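Local coordinates for putative secreted cellulose binding protein (Streptomyces coelicolor, PDB 4OY7) that oxidatively cleaves glycosidic bonds in cellulose with the help of copper, using the AA10 lytic polysaccharide monooxygenase domain that makes up this chain, at residues G23-T28 with A34-S39; G40-Y45 with S75-S80; V102-W107 with F185-D190; D132-I137 with L171-W176. One frame throughout, in Å; residues are numbered along the deposited sequence.

Interaction 1: residues G23-T28 with A34-S39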
loop_
_atom_site.group_PDB
_atom_site.type_symbol
_atom_site.label_atom_id
_atom_site.label_comp_id
_atom_site.label_asym_id
_atom_site.label_seq_id
_atom_site.Cartn_x
_atom_site.Cartn_y
_atom_site.Cartn_z
ATOM N N GLY A 23 16.600 4.467 15.781
ATOM C CA GLY A 23 15.747 3.318 15.499
ATOM C C GLY A 23 14.475 3.261 16.336
ATOM O O GLY A 23 13.607 2.437 16.071
ATOM N N ALA A 24 14.351 4.144 17.335
ATOM C CA ALA A 24 13.083 4.303 18.040
ATOM C C ALA A 24 12.046 4.787 17.046
ATOM O O ALA A 24 12.390 5.392 16.038
ATOM C CB ALA A 24 13.216 5.307 19.165
ATOM N N LEU A 25 10.785 4.507 17.329
ATOM C CA LEU A 25 9.695 4.920 16.458
ATOM C C LEU A 25 8.832 5.950 17.154
ATOM O O LEU A 25 8.183 5.638 18.142
ATOM C CB LEU A 25 8.877 3.696 16.078
ATOM C CG LEU A 25 9.659 2.731 15.172
ATOM C CD1 LEU A 25 8.970 1.382 15.181
ATOM C CD2 LEU A 25 9.811 3.252 13.752
ATOM N N ASP A 26 8.827 7.176 16.633
ATOM C CA ASP A 26 8.092 8.285 17.253
ATOM C C ASP A 26 7.216 9.026 16.249
ATOM O O ASP A 26 7.575 10.087 15.771
ATOM C CB ASP A 26 9.059 9.254 17.902
ATOM C CG ASP A 26 8.350 10.305 18.727
ATOM O OD1 ASP A 26 7.363 9.950 19.420
ATOM O OD2 ASP A 26 8.781 11.476 18.702
ATOM N N PRO A 27 6.059 8.445 15.923
ATOM C CA PRO A 27 5.187 9.081 14.932
ATOM C C PRO A 27 4.517 10.317 15.492
ATOM O O PRO A 27 4.261 10.389 16.695
ATOM C CB PRO A 27 4.139 8.012 14.637
ATOM C CG PRO A 27 4.171 7.065 15.774
ATOM C CD PRO A 27 5.537 7.148 16.387
ATOM N N THR A 28 4.256 11.286 14.621
ATOM C CA THR A 28 3.453 12.449 14.999
ATOM C C THR A 28 2.063 12.391 14.358
ATOM O O THR A 28 1.137 13.023 14.836
ATOM C CB THR A 28 4.150 13.776 14.662
ATOM O OG1 THR A 28 4.465 13.824 13.279
ATOM C CG2 THR A 28 5.433 13.917 15.459
ATOM N N ALA A 34 -1.807 5.691 16.498
ATOM C CA ALA A 34 -2.821 4.721 16.894
ATOM C C ALA A 34 -2.452 3.324 16.430
ATOM O O ALA A 34 -2.608 2.371 17.189
ATOM C CB ALA A 34 -4.187 5.109 16.348
ATOM N N ALA A 35 -1.950 3.213 15.200
ATOM C CA ALA A 35 -1.555 1.917 14.648
ATOM C C ALA A 35 -0.340 1.365 15.361
ATOM O O ALA A 35 -0.225 0.154 15.558
ATOM C CB ALA A 35 -1.277 2.021 13.156
ATOM N N LEU A 36 0.579 2.234 15.757
ATOM C CA LEU A 36 1.737 1.785 16.534
ATOM C C LEU A 36 1.282 1.235 17.888
ATOM O O LEU A 36 1.736 0.178 18.341
ATOM C CB LEU A 36 2.738 2.927 16.735
ATOM C CG LEU A 36 3.977 2.643 17.585
ATOM C CD1 LEU A 36 4.843 1.583 16.928
ATOM C CD2 LEU A 36 4.796 3.893 17.796
ATOM N N ASP A 37 0.375 1.959 18.534
ATOM C CA ASP A 37 -0.134 1.566 19.848
ATOM C C ASP A 37 -0.930 0.251 19.769
ATOM O O ASP A 37 -0.844 -0.595 20.677
ATOM C CB ASP A 37 -0.998 2.682 20.447
ATOM C CG ASP A 37 -0.191 3.926 20.843
ATOM O OD1 ASP A 37 -0.801 5.020 20.984
ATOM O OD2 ASP A 37 1.044 3.824 21.038
ATOM N N GLN A 38 -1.687 0.054 18.698
ATOM C CA GLN A 38 -2.407 -1.208 18.564
ATOM C C GLN A 38 -1.553 -2.383 18.076
ATOM O O GLN A 38 -1.445 -3.402 18.753
ATOM C CB GLN A 38 -3.615 -1.070 17.663
ATOM C CG GLN A 38 -4.229 -2.443 17.433
ATOM C CD GLN A 38 -5.482 -2.437 16.603
ATOM O OE1 GLN A 38 -6.279 -1.509 16.671
ATOM N NE2 GLN A 38 -5.676 -3.511 15.828
ATOM N N SER A 39 -0.937 -2.255 16.910
ATOM C CA SER A 39 -0.289 -3.419 16.294
ATOM C C SER A 39 1.203 -3.554 16.576
ATOM O O SER A 39 1.779 -4.612 16.323
ATOM C CB SER A 39 -0.560 -3.435 14.791
ATOM O OG SER A 39 -1.906 -3.771 14.524
#
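Leu36 reaches from helix 30-39 to the loop at residues 23-28 and meets Pro27 and Leu25 there. One methyl branch does the touching. Leu36 CD2 lies 3.6 Å from Pro27 CD, and Pro27 CG is nearly as near to it at 3.8 Å. The leucine side chain and the proline ring cross at about a right angle, so a single methyl rests on the CG-CD side of the ring. The same Leu36 CD2 is 3.8 Å from Leu25 O and 4.4 Å from Leu25 CB. The methyl lies against both loop residues, which point their CB atoms toward the helix. With CG anti to the backbone N (chi1 177°), the isobutyl end of Leu36 is directed at the loop. Between Leu25 and Pro27, Asp26 turns its CB away from the helix.

Around this first shell, helix 10-18 lies against the loop: Ala18 touches both Leu25 and Pro27, and Asp17 OD1 takes a hydrogen bond from Thr28 N. Leu25 also packs on Ala41, Leu44 and Tyr45. A disulfide between Cys14 and Cys32, found in crystal structures of this protein, links helix 10-18 to helix 30-39. Asp26 has been seen to bind calcium, but this model holds no calcium there. The contact is peripheral; its centre is about 18 Å from the centre of the chain. It is plain apolar packing within the helical region that follows the first strand of AA10 enzymes, known as L2.

Interaction 2: residues G40-Y45 with S75-S80; sequences GATALY and SPYDFS
Ala43 and Phe79 form the tight part of this contact, where the short helix 42-45 of the L2 region packs on a later loop. Ala43 CB is 3.6 Å from Phe79 CE1, and Ala43 O lies at the edge of the ring, near its plane, 3.5 Å from Phe79 CE1. The methyl also rests 3.7 Å from Asp78 O. Phe79 gets there with CG anti to its own carbonyl carbon (chi1 -72°), which brings the ring back toward the helix. Thr11 of helix 10-18 touches the same ring.

The other side is more exposed. Thr42 CG2 approaches the Tyr77 ring obliquely, 3.5 Å from Tyr77 CD1. Pro76 CB sits over the centre of one face of that ring. The Tyr77 side chain is about 6 Å from that of the copper ligand His1, so this side of the contact probably lies near the copper-site surface. Two small turns shape the loop. Ser75 OG accepts from Tyr77 N in an ST turn. In an Asx turn, Asp78 OD1 accepts from Ser80 N at 2.9 Å (152°), nearly along its C-O axis, and it also hydrogen-bonds Ser39 OG.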
loop_
_atom_site.group_PDB
_atom_site.type_symbol
_atom_site.label_atom_id
_atom_site.label_comp_id
_atom_site.label_asym_id
_atom_site.label_seq_id
_atom_site.Cartn_x
_atom_site.Cartn_y
_atom_site.Cartn_z
ATOM N N GLY A 40 1.830 -2.526 17.135
ATOM C CA GLY A 40 3.226 -2.632 17.563
ATOM C C GLY A 40 4.272 -2.178 16.571
ATOM O O GLY A 40 4.021 -2.078 15.362
ATOM N N ALA A 41 5.469 -1.943 17.095
ATOM C CA ALA A 41 6.606 -1.409 16.342
ATOM C C ALA A 41 7.090 -2.374 15.258
ATOM O O ALA A 41 7.663 -1.929 14.248
ATOM C CB ALA A 41 7.745 -1.075 17.303
ATOM N N THR A 42 6.898 -3.670 15.489
ATOM C CA THR A 42 7.339 -4.713 14.561
ATOM C C THR A 42 6.809 -4.476 13.141
ATOM O O THR A 42 7.502 -4.736 12.154
ATOM C CB THR A 42 6.904 -6.102 15.076
ATOM O OG1 THR A 42 7.504 -6.330 16.354
ATOM C CG2 THR A 42 7.294 -7.232 14.100
ATOM N N ALA A 43 5.567 -4.000 13.047
ATOM C CA ALA A 43 4.965 -3.639 11.757
ATOM C C ALA A 43 5.759 -2.599 10.982
ATOM O O ALA A 43 5.835 -2.673 9.770
ATOM C CB ALA A 43 3.533 -3.157 11.937
ATOM N N LEU A 44 6.264 -1.577 11.668
ATOM C CA LEU A 44 7.060 -0.532 11.014
ATOM C C LEU A 44 8.492 -0.950 10.696
ATOM O O LEU A 44 9.065 -0.500 9.695
ATOM C CB LEU A 44 7.041 0.751 11.839
ATOM C CG LEU A 44 5.633 1.314 12.056
ATOM C CD1 LEU A 44 5.711 2.601 12.856
ATOM C CD2 LEU A 44 4.945 1.545 10.727
ATOM N N TYR A 45 9.102 -1.789 11.536
ATOM C CA TYR A 45 10.413 -2.321 11.184
ATOM C C TYR A 45 10.278 -3.232 9.972
ATOM O O TYR A 45 11.206 -3.342 9.180
ATOM C CB TYR A 45 11.033 -3.079 12.339
ATOM C CG TYR A 45 11.422 -2.186 13.493
ATOM C CD1 TYR A 45 12.308 -1.118 13.323
ATOM C CD2 TYR A 45 10.925 -2.425 14.765
ATOM C CE1 TYR A 45 12.689 -0.329 14.412
ATOM C CE2 TYR A 45 11.271 -1.623 15.840
ATOM C CZ TYR A 45 12.158 -0.591 15.663
ATOM O OH TYR A 45 12.492 0.195 16.755
ATOM N N SER A 75 -0.463 -12.453 7.428
ATOM C CA SER A 75 1.008 -12.302 7.363
ATOM C C SER A 75 1.647 -12.822 8.643
ATOM O O SER A 75 0.949 -13.143 9.614
ATOM C CB SER A 75 1.395 -10.830 7.148
ATOM O OG SER A 75 1.560 -10.169 8.379
ATOM N N PRO A 76 2.979 -12.880 8.666
ATOM C CA PRO A 76 3.679 -13.244 9.901
ATOM C C PRO A 76 3.608 -12.205 11.029
ATOM O O PRO A 76 4.116 -12.483 12.119
ATOM C CB PRO A 76 5.144 -13.360 9.451
ATOM C CG PRO A 76 5.130 -13.385 7.965
ATOM C CD PRO A 76 3.898 -12.644 7.548
ATOM N N TYR A 77 3.051 -11.024 10.753
ATOM C CA TYR A 77 3.046 -9.896 11.670
ATOM C C TYR A 77 1.645 -9.325 11.834
ATOM O O TYR A 77 0.748 -9.566 11.008
ATOM C CB TYR A 77 3.985 -8.787 11.159
ATOM C CG TYR A 77 5.367 -9.286 10.881
ATOM C CD1 TYR A 77 6.175 -9.737 11.932
ATOM C CD2 TYR A 77 5.862 -9.360 9.594
ATOM C CE1 TYR A 77 7.439 -10.229 11.694
ATOM C CE2 TYR A 77 7.122 -9.889 9.333
ATOM C CZ TYR A 77 7.905 -10.302 10.405
ATOM O OH TYR A 77 9.158 -10.801 10.184
ATOM N N ASP A 78 1.480 -8.515 12.870
ATOM C CA ASP A 78 0.209 -7.862 13.137
ATOM C C ASP A 78 0.185 -6.551 12.371
ATOM O O ASP A 78 0.903 -5.628 12.725
ATOM C CB ASP A 78 0.044 -7.607 14.637
ATOM C CG ASP A 78 -1.276 -6.938 14.982
ATOM O OD1 ASP A 78 -1.992 -6.426 14.081
ATOM O OD2 ASP A 78 -1.614 -6.912 16.173
ATOM N N PHE A 79 -0.589 -6.509 11.287
ATOM C CA PHE A 79 -0.795 -5.285 10.495
ATOM C C PHE A 79 -2.244 -4.866 10.575
ATOM O O PHE A 79 -2.691 -4.005 9.816
ATOM C CB PHE A 79 -0.444 -5.522 9.010
ATOM C CG PHE A 79 1.025 -5.658 8.740
ATOM C CD1 PHE A 79 1.902 -4.584 8.904
ATOM C CD2 PHE A 79 1.538 -6.875 8.299
ATOM C CE1 PHE A 79 3.264 -4.738 8.664
ATOM C CE2 PHE A 79 2.887 -7.038 8.071
ATOM C CZ PHE A 79 3.755 -5.971 8.241
ATOM N N SER A 80 -2.969 -5.420 11.536
ATOM C CA SER A 80 -4.418 -5.223 11.627
ATOM C C SER A 80 -4.820 -3.748 11.740
ATOM O O SER A 80 -5.831 -3.334 11.156
ATOM C CB SER A 80 -5.002 -6.048 12.785
ATOM O OG SER A 80 -6.421 -5.953 12.848
#

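Interaction 3: residues V102-W107 with F185-D190; sequences VEYSNW and FFSCSD
The copper site stands on a buried aromatic layer, in which Tyr104 touches Phe185 and Ser187. Tyr104 OH lies 3.5 Å from Phe185 CB, with the two side chains roughly perpendicular. The phenol thus meets the base of Phe185 and not its ring. Further along, Tyr104 CE2 is 4.0 Å from Ser187 CB, which approaches the phenol ring obliquely. Tyr104 spans the gap because its CG is anti to the backbone N (chi1 -165°), which carries the ring across to strand 184-193.

That gap lies between the two sheets of the beta sandwich, the immunoglobulin-like core common to these monooxygenases. Strand 99-105 belongs to one sheet and strand 184-193 to the other. The nearest CA atoms, Tyr104 and Ser187, are 9.4 Å apart, as expected for packed sheets. Ser187 does not use its hydroxyl on the tyrosine; Ser187 OG hydrogen-bonds Ala4 N of strand 4-6. Trp176 and Phe114 meet the Tyr104 ring as well.

Phe185 CB points toward Tyr104, but the ring turns off the other way, toward the metal. Its side chain comes to about 3 Å from the copper ion, beside the ligand His1, whose ring it meets. This is consistent with the axial phenylalanine found beside the copper in many AA10 enzymes. His1 and His110 hold the copper, and Trp176 also packs against the Phe185 ring.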
loop_
_atom_site.group_PDB
_atom_site.type_symbol
_atom_site.label_atom_id
_atom_site.label_comp_id
_atom_site.label_asym_id
_atom_site.label_seq_id
_atom_site.Cartn_x
_atom_site.Cartn_y
_atom_site.Cartn_z
ATOM N N VAL A 102 5.281 5.827 -10.391
ATOM C CA VAL A 102 4.977 4.938 -9.255
ATOM C C VAL A 102 6.256 4.200 -8.854
ATOM O O VAL A 102 7.050 3.862 -9.724
ATOM C CB VAL A 102 3.863 3.926 -9.619
ATOM C CG1 VAL A 102 3.683 2.859 -8.526
ATOM C CG2 VAL A 102 2.546 4.645 -9.905
ATOM N N GLU A 103 6.465 4.033 -7.538
ATOM C CA GLU A 103 7.623 3.328 -6.973
ATOM C C GLU A 103 7.122 2.291 -6.010
ATOM O O GLU A 103 6.227 2.598 -5.226
ATOM C CB GLU A 103 8.558 4.312 -6.245
ATOM C CG GLU A 103 9.148 5.300 -7.232
ATOM C CD GLU A 103 10.383 6.076 -6.764
ATOM O OE1 GLU A 103 10.961 5.808 -5.701
ATOM O OE2 GLU A 103 10.788 6.989 -7.484
ATOM N N TYR A 104 7.597 1.055 -6.143
ATOM C CA TYR A 104 7.206 -0.021 -5.250
ATOM C C TYR A 104 8.461 -0.692 -4.724
ATOM O O TYR A 104 9.375 -0.973 -5.503
ATOM C CB TYR A 104 6.315 -1.017 -5.987
ATOM C CG TYR A 104 5.541 -1.982 -5.114
ATOM C CD1 TYR A 104 6.193 -3.038 -4.481
ATOM C CD2 TYR A 104 4.163 -1.884 -4.962
ATOM C CE1 TYR A 104 5.510 -3.929 -3.685
ATOM C CE2 TYR A 104 3.470 -2.787 -4.200
ATOM C CZ TYR A 104 4.150 -3.802 -3.547
ATOM O OH TYR A 104 3.464 -4.703 -2.772
ATOM N N SER A 105 8.559 -0.869 -3.403
ATOM C CA SER A 105 9.774 -1.395 -2.799
ATOM C C SER A 105 10.196 -2.726 -3.386
ATOM O O SER A 105 9.386 -3.590 -3.571
ATOM C CB SER A 105 9.583 -1.568 -1.288
ATOM O OG SER A 105 10.670 -2.258 -0.697
ATOM N N ASN A 106 11.502 -2.879 -3.644
ATOM C CA ASN A 106 12.062 -4.194 -3.993
ATOM C C ASN A 106 12.913 -4.741 -2.847
ATOM O O ASN A 106 14.021 -5.228 -3.070
ATOM C CB ASN A 106 12.882 -4.144 -5.289
ATOM C CG ASN A 106 14.100 -3.269 -5.179
ATOM O OD1 ASN A 106 14.295 -2.599 -4.169
ATOM N ND2 ASN A 106 14.909 -3.240 -6.226
ATOM N N TRP A 107 12.404 -4.642 -1.615
ATOM C CA TRP A 107 13.197 -5.084 -0.467
ATOM C C TRP A 107 13.671 -6.534 -0.655
ATOM O O TRP A 107 14.818 -6.850 -0.349
ATOM C CB TRP A 107 12.430 -4.893 0.859
ATOM C CG TRP A 107 13.326 -5.056 2.067
ATOM C CD1 TRP A 107 13.319 -6.097 2.960
ATOM C CD2 TRP A 107 14.396 -4.187 2.481
ATOM N NE1 TRP A 107 14.291 -5.906 3.918
ATOM C CE2 TRP A 107 14.984 -4.759 3.631
ATOM C CE3 TRP A 107 14.922 -2.979 1.983
ATOM C CZ2 TRP A 107 16.071 -4.164 4.301
ATOM C CZ3 TRP A 107 16.009 -2.402 2.639
ATOM C CH2 TRP A 107 16.563 -2.988 3.794
ATOM N N PHE A 185 1.794 -9.831 -1.989
ATOM C CA PHE A 185 1.906 -8.646 -1.119
ATOM C C PHE A 185 0.718 -7.703 -1.316
ATOM O O PHE A 185 0.129 -7.641 -2.388
ATOM C CB PHE A 185 3.247 -7.958 -1.380
ATOM C CG PHE A 185 4.406 -8.817 -0.981
ATOM C CD1 PHE A 185 4.866 -9.835 -1.793
ATOM C CD2 PHE A 185 4.918 -8.691 0.289
ATOM C CE1 PHE A 185 5.892 -10.661 -1.360
ATOM C CE2 PHE A 185 5.933 -9.505 0.730
ATOM C CZ PHE A 185 6.400 -10.494 -0.089
ATOM N N PHE A 186 0.388 -6.965 -0.265
ATOM C CA PHE A 186 -0.823 -6.177 -0.226
ATOM C C PHE A 186 -0.483 -4.765 0.217
ATOM O O PHE A 186 0.139 -4.573 1.261
ATOM C CB PHE A 186 -1.825 -6.822 0.745
ATOM C CG PHE A 186 -2.370 -8.135 0.235
ATOM C CD1 PHE A 186 -1.629 -9.295 0.346
ATOM C CD2 PHE A 186 -3.615 -8.198 -0.418
ATOM C CE1 PHE A 186 -2.076 -10.493 -0.196
ATOM C CE2 PHE A 186 -4.063 -9.408 -0.954
ATOM C CZ PHE A 186 -3.288 -10.548 -0.841
ATOM N N SER A 187 -0.856 -3.800 -0.613
ATOM C CA SER A 187 -0.435 -2.419 -0.400
ATOM C C SER A 187 -1.565 -1.442 -0.481
ATOM O O SER A 187 -2.261 -1.432 -1.474
ATOM C CB SER A 187 0.595 -2.044 -1.464
ATOM O OG SER A 187 1.034 -0.698 -1.338
ATOM N N CYS A 188 -1.672 -0.549 0.506
ATOM C CA CYS A 188 -2.762 0.449 0.562
ATOM C C CYS A 188 -2.200 1.840 0.723
ATOM O O CYS A 188 -1.469 2.097 1.676
ATOM C CB CYS A 188 -3.646 0.173 1.750
ATOM S SG CYS A 188 -4.836 -1.195 1.532
ATOM N N SER A 189 -2.525 2.727 -0.208
ATOM C CA SER A 189 -1.993 4.090 -0.217
ATOM C C SER A 189 -3.140 5.105 -0.201
ATOM O O SER A 189 -3.953 5.175 -1.110
ATOM C CB SER A 189 -1.160 4.298 -1.470
ATOM O OG SER A 189 -0.105 3.349 -1.541
ATOM N N ASP A 190 -3.171 5.907 0.857
ATOM C CA ASP A 190 -4.092 7.009 0.950
ATOM C C ASP A 190 -3.649 8.155 0.066
ATOM O O ASP A 190 -2.466 8.556 0.091
ATOM C CB ASP A 190 -4.181 7.489 2.388
ATOM C CG ASP A 190 -4.838 6.469 3.286
ATOM O OD1 ASP A 190 -4.103 5.772 3.990
ATOM O OD2 ASP A 190 -6.073 6.304 3.237
#

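Interaction 4: residues D132-I137 with L171-W176; sequences DDLELI and LIFMQW
Strands 134-141 and 168-178 flank strand 112-119, each antiparallel to it, and their closest CA atoms, Leu134 and Phe173, are 7.9 Å apart. Backbone hydrogen bonds run to the strand between them, from Glu135 to Leu118 on one side and from Leu171 to Thr119 on the other. Residues 132-137 and 171-176, on either side of strand 112-119, therefore meet mainly through side chains.

Leu134 and Phe173 point toward each other. The Leu134 CD1 methyl lies 3.8 Å from Phe173 CD2 and 4.0 Å from Phe173 CB. The second methyl, Leu134 CD2, is 4.1 Å from Phe173 CB and more loosely placed, 4.4 Å from Leu171 O. Both methyls face Phe173 CB, and CD1 also reaches the ring, coming to it obliquely.

In the beta sandwich of this domain, the mixed sheet has one face against the other sheet. Met174 points that way and touches Val102 and Tyr104 of strand 99-105. Phe173, the preceding residue, turns to the opposite face of its strand. With CG anti to the backbone N (chi1 164°), its ring comes to lie beside Leu134 CD1. Gln175 N stands 4.2 Å above one face of the Phe173 ring, offset toward the rim. The rings of Tyr117 and Trp131 also meet Phe173, the latter nearly perpendicular, while Leu68 packs on Leu134. Phe186 and Cys188 of strand 184-193 touch Phe173 from the other neighbouring strand.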
loop_
_atom_site.group_PDB
_atom_site.type_symbol
_atom_site.label_atom_id
_atom_site.label_comp_id
_atom_site.label_asym_id
_atom_site.label_seq_id
_atom_site.Cartn_x
_atom_site.Cartn_y
_atom_site.Cartn_z
ATOM N N ASP A 132 -15.680 -4.425 -3.639
ATOM C CA ASP A 132 -16.651 -3.713 -4.498
ATOM C C ASP A 132 -16.524 -2.194 -4.450
ATOM O O ASP A 132 -17.278 -1.482 -5.108
ATOM C CB ASP A 132 -18.092 -4.162 -4.230
ATOM C CG ASP A 132 -18.662 -3.646 -2.939
ATOM O OD1 ASP A 132 -17.910 -3.158 -2.073
ATOM O OD2 ASP A 132 -19.917 -3.745 -2.757
ATOM N N ASP A 133 -15.593 -1.692 -3.663
ATOM C CA ASP A 133 -15.272 -0.272 -3.690
ATOM C C ASP A 133 -14.051 0.027 -4.560
ATOM O O ASP A 133 -13.681 1.186 -4.682
ATOM C CB ASP A 133 -14.965 0.194 -2.281
ATOM C CG ASP A 133 -16.094 -0.058 -1.348
ATOM O OD1 ASP A 133 -15.851 -0.703 -0.310
ATOM O OD2 ASP A 133 -17.236 0.374 -1.663
ATOM N N LEU A 134 -13.448 -1.006 -5.141
ATOM C CA LEU A 134 -12.194 -0.873 -5.917
ATOM C C LEU A 134 -12.407 -1.197 -7.366
ATOM O O LEU A 134 -13.164 -2.128 -7.697
ATOM C CB LEU A 134 -11.142 -1.829 -5.379
ATOM C CG LEU A 134 -10.474 -1.405 -4.074
ATOM C CD1 LEU A 134 -9.712 -2.582 -3.486
ATOM C CD2 LEU A 134 -9.596 -0.170 -4.244
ATOM N N GLU A 135 -11.708 -0.444 -8.229
ATOM C CA GLU A 135 -11.663 -0.717 -9.669
ATOM C C GLU A 135 -10.213 -0.924 -10.107
ATOM O O GLU A 135 -9.342 -0.092 -9.825
ATOM C CB GLU A 135 -12.293 0.438 -10.457
ATOM C CG GLU A 135 -13.780 0.567 -10.205
ATOM C CD GLU A 135 -14.449 1.663 -11.017
ATOM O OE1 GLU A 135 -13.926 2.812 -11.060
ATOM O OE2 GLU A 135 -15.552 1.381 -11.556
ATOM N N LEU A 136 -9.967 -2.054 -10.781
ATOM C CA LEU A 136 -8.686 -2.362 -11.399
ATOM C C LEU A 136 -8.438 -1.399 -12.529
ATOM O O LEU A 136 -9.211 -1.356 -13.490
ATOM C CB LEU A 136 -8.664 -3.791 -11.959
ATOM C CG LEU A 136 -7.347 -4.249 -12.609
ATOM C CD1 LEU A 136 -6.198 -4.374 -11.597
ATOM C CD2 LEU A 136 -7.568 -5.561 -13.354
ATOM N N ILE A 137 -7.361 -0.632 -12.420
ATOM C CA ILE A 137 -7.050 0.422 -13.403
ATOM C C ILE A 137 -5.763 0.165 -14.194
ATOM O O ILE A 137 -5.568 0.732 -15.260
ATOM C CB ILE A 137 -7.067 1.845 -12.779
ATOM C CG1 ILE A 137 -6.044 2.044 -11.681
ATOM C CG2 ILE A 137 -8.475 2.193 -12.269
ATOM C CD1 ILE A 137 -5.910 3.515 -11.291
ATOM N N LEU A 171 -8.146 5.823 -2.220
ATOM C CA LEU A 171 -7.056 4.938 -1.830
ATOM C C LEU A 171 -6.643 4.116 -3.053
ATOM O O LEU A 171 -7.483 3.704 -3.863
ATOM C CB LEU A 171 -7.525 4.070 -0.688
ATOM C CG LEU A 171 -6.603 3.007 -0.125
ATOM C CD1 LEU A 171 -7.082 2.774 1.309
ATOM C CD2 LEU A 171 -6.663 1.733 -0.954
ATOM N N ILE A 172 -5.346 3.906 -3.211
ATOM C CA ILE A 172 -4.825 3.007 -4.245
ATOM C C ILE A 172 -4.374 1.730 -3.558
ATOM O O ILE A 172 -3.487 1.756 -2.706
ATOM C CB ILE A 172 -3.652 3.647 -5.028
ATOM C CG1 ILE A 172 -4.167 4.818 -5.880
ATOM C CG2 ILE A 172 -2.961 2.641 -5.932
ATOM C CD1 ILE A 172 -3.081 5.740 -6.378
ATOM N N PHE A 173 -4.984 0.623 -3.962
ATOM C CA PHE A 173 -4.651 -0.708 -3.444
ATOM C C PHE A 173 -3.897 -1.468 -4.512
ATOM O O PHE A 173 -4.290 -1.440 -5.700
ATOM C CB PHE A 173 -5.918 -1.501 -3.112
ATOM C CG PHE A 173 -5.673 -2.961 -2.936
ATOM C CD1 PHE A 173 -4.970 -3.440 -1.824
ATOM C CD2 PHE A 173 -6.130 -3.868 -3.872
ATOM C CE1 PHE A 173 -4.749 -4.794 -1.669
ATOM C CE2 PHE A 173 -5.883 -5.227 -3.721
ATOM C CZ PHE A 173 -5.156 -5.680 -2.639
ATOM N N MET A 174 -2.789 -2.098 -4.118
ATOM C CA MET A 174 -2.018 -2.925 -5.041
ATOM C C MET A 174 -1.828 -4.308 -4.486
ATOM O O MET A 174 -1.604 -4.482 -3.262
ATOM C CB MET A 174 -0.658 -2.321 -5.354
ATOM C CG MET A 174 -0.686 -0.849 -5.661
ATOM S SD MET A 174 0.926 -0.288 -6.257
ATOM C CE MET A 174 0.683 1.469 -6.093
ATOM N N GLN A 175 -1.964 -5.279 -5.369
ATOM C CA GLN A 175 -1.675 -6.675 -5.050
ATOM C C GLN A 175 -0.535 -7.107 -5.950
ATOM O O GLN A 175 -0.607 -7.029 -7.185
ATOM C CB GLN A 175 -2.897 -7.573 -5.217
ATOM C CG GLN A 175 -2.726 -8.933 -4.573
ATOM C CD GLN A 175 -4.001 -9.757 -4.608
ATOM O OE1 GLN A 175 -5.103 -9.209 -4.736
ATOM N NE2 GLN A 175 -3.867 -11.082 -4.459
ATOM N N TRP A 176 0.566 -7.498 -5.311
ATOM C CA TRP A 176 1.737 -7.968 -5.996
ATOM C C TRP A 176 1.629 -9.477 -6.056
ATOM O O TRP A 176 1.735 -10.153 -5.024
ATOM C CB TRP A 176 3.001 -7.567 -5.231
ATOM C CG TRP A 176 4.291 -7.886 -5.911
ATOM C CD1 TRP A 176 4.485 -8.267 -7.222
ATOM C CD2 TRP A 176 5.598 -7.807 -5.321
ATOM N NE1 TRP A 176 5.826 -8.443 -7.460
ATOM C CE2 TRP A 176 6.526 -8.167 -6.317
ATOM C CE3 TRP A 176 6.072 -7.464 -4.036
ATOM C CZ2 TRP A 176 7.894 -8.197 -6.074
ATOM C CZ3 TRP A 176 7.397 -7.509 -3.802
ATOM C CH2 TRP A 176 8.310 -7.850 -4.817
#

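In the fold
Interactions 1 and 2 come first along the chain and sit side by side, centres about 11 Å apart, in the L2 region where helix 30-39 leads into helix 42-45. Leu36 and Leu25 both pack on Ala41 between them. Interactions 3 and 4 belong to the beta sandwich, with centres about 12 Å apart. Interaction 4 is nested inside the chain loop closed by interaction 3, and strands 168-178 and 184-193 are neighbours in one sheet, joined by Met174 N to Ser187 O. Interactions 1 and 4 lie on opposite sides of the chain's centre, with centres about 26 Å apart. Interaction 3 reaches the copper through Phe185, while the Tyr77 side chain of interaction 2 is about 10 Å from it.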